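Local coordinates for uncharacterized protein (Parabacteroides distasonis, PDB 3LM3), which is of unknown function but is probably a glycoside hydrolase or deacetylase, at residues K425-I429 with D430-K434. Sequence-based numbering, arbitrary orientation. Where two conformers were deposited one is given.
Sequences KPVLI and DKLEK
Two successive i to i+3 backbone bonds wind the chain into a short 3-10 turn: Lys431 N donates to Leu428 O (2.9 Å, N-H...O angle 156°) and Leu432 N to Ile429 O at 3.2 Å, both donors standing well above the carbonyl planes. On one flank of the turn the side chains of Lys431 and Leu428 lie alongside each other, pointing the same way. The lysine chain, bent at chi2 (-64°) and again at chi4, brings NZ within 3.6 Å of Leu428 CD1 and toward Asp430 OD1, a long and doubtful salt bridge because the aspartate has two conformers. The turn links an extended approach, where Val427 bonds through its backbone to Val384 of edge strand 383-389, to helix 434-443, for which Glu433 is the N-cap residue. With CG anti to the carbonyl carbon (chi1 -59°), Leu432 spreads its two methyls, CD2 to Val427 CG2 at 4.0 Å and CD1 to Ile429 CG1 at 4.2 Å. Cutting Leu432 back to an alanine would probably leave Val427 and Ile429 with less apolar cover on the side of the turn. Ile415, which touches both Val427 and Leu432, and Leu448, which touches Ile429, extend this apolar patch.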
# COMPACT_ATOMS: atom_id res chain seq x y z
N LYS A 425 -2.83 22.31 -13.48
CA LYS A 425 -1.86 22.48 -14.56
C LYS A 425 -0.45 22.57 -13.97
O LYS A 425 -0.18 23.36 -13.06
CB LYS A 425 -2.17 23.76 -15.35
CG LYS A 425 -1.33 23.92 -16.61
CD LYS A 425 -1.59 25.29 -17.25
CE LYS A 425 -0.54 25.66 -18.30
NZ LYS A 425 -0.72 27.09 -18.74
N PRO A 426 0.48 21.76 -14.48
CA PRO A 426 1.84 21.85 -13.95
C PRO A 426 2.42 23.25 -14.14
O PRO A 426 2.27 23.86 -15.22
CB PRO A 426 2.60 20.81 -14.76
CG PRO A 426 1.55 19.76 -15.02
CD PRO A 426 0.31 20.58 -15.35
N VAL A 427 3.10 23.74 -13.10
CA VAL A 427 3.68 25.10 -13.11
C VAL A 427 5.06 25.08 -12.50
O VAL A 427 5.35 24.27 -11.63
CB VAL A 427 2.83 26.10 -12.33
CG1 VAL A 427 1.46 26.25 -12.97
CG2 VAL A 427 2.72 25.70 -10.86
N LEU A 428 5.89 26.04 -12.89
CA LEU A 428 7.17 26.24 -12.24
C LEU A 428 6.96 26.58 -10.77
O LEU A 428 5.98 27.22 -10.36
CB LEU A 428 7.97 27.38 -12.90
CG LEU A 428 8.34 27.22 -14.36
CD1 LEU A 428 9.02 28.50 -14.83
CD2 LEU A 428 9.24 26.03 -14.61
N ILE A 429 7.92 26.16 -9.97
CA ILE A 429 7.84 26.36 -8.54
C ILE A 429 7.74 27.86 -8.18
O ILE A 429 7.08 28.24 -7.21
CB ILE A 429 9.03 25.63 -7.86
CG1 ILE A 429 8.67 25.21 -6.43
CG2 ILE A 429 10.30 26.41 -7.96
CD1 ILE A 429 9.69 24.24 -5.84
N ASP A 430 8.35 28.71 -8.99
CA ASP A 430 8.30 30.16 -8.74
C ASP A 430 6.96 30.80 -9.13
O ASP A 430 6.77 31.98 -8.94
CB ASP A 430 9.49 30.92 -9.36
CG ASP A 430 9.48 30.96 -10.87
OD1 ASP A 430 8.55 30.44 -11.51
OD2 ASP A 430 10.45 31.52 -11.44
N LYS A 431 6.02 29.99 -9.64
CA LYS A 431 4.66 30.42 -9.89
C LYS A 431 3.71 30.12 -8.72
O LYS A 431 2.57 30.59 -8.72
CB LYS A 431 4.10 29.70 -11.13
CG LYS A 431 4.85 29.92 -12.38
CD LYS A 431 4.79 31.36 -12.79
CE LYS A 431 5.17 31.54 -14.24
NZ LYS A 431 6.55 31.04 -14.48
N LEU A 432 4.15 29.34 -7.74
CA LEU A 432 3.35 29.11 -6.55
C LEU A 432 3.20 30.40 -5.74
O LEU A 432 4.05 31.28 -5.79
CB LEU A 432 3.95 28.02 -5.67
CG LEU A 432 4.11 26.65 -6.34
CD1 LEU A 432 4.68 25.69 -5.32
CD2 LEU A 432 2.79 26.11 -6.93
N GLU A 433 2.12 30.48 -4.99
CA GLU A 433 1.90 31.60 -4.08
C GLU A 433 3.03 31.71 -3.05
O GLU A 433 3.63 30.71 -2.66
CB GLU A 433 0.56 31.45 -3.36
CG GLU A 433 -0.65 31.34 -4.29
CD GLU A 433 -1.93 30.99 -3.55
OE1 GLU A 433 -2.21 31.64 -2.52
OE2 GLU A 433 -2.64 30.05 -3.99
N LYS A 434 3.30 32.92 -2.57
CA LYS A 434 4.47 33.16 -1.72
C LYS A 434 4.50 32.25 -0.48
O LYS A 434 5.57 31.77 -0.06
CB LYS A 434 4.50 34.65 -1.28
CG LYS A 434 5.67 35.06 -0.37
CD LYS A 434 7.03 34.64 -0.93
CE LYS A 434 8.18 35.29 -0.15
NZ LYS A 434 8.03 35.34 1.33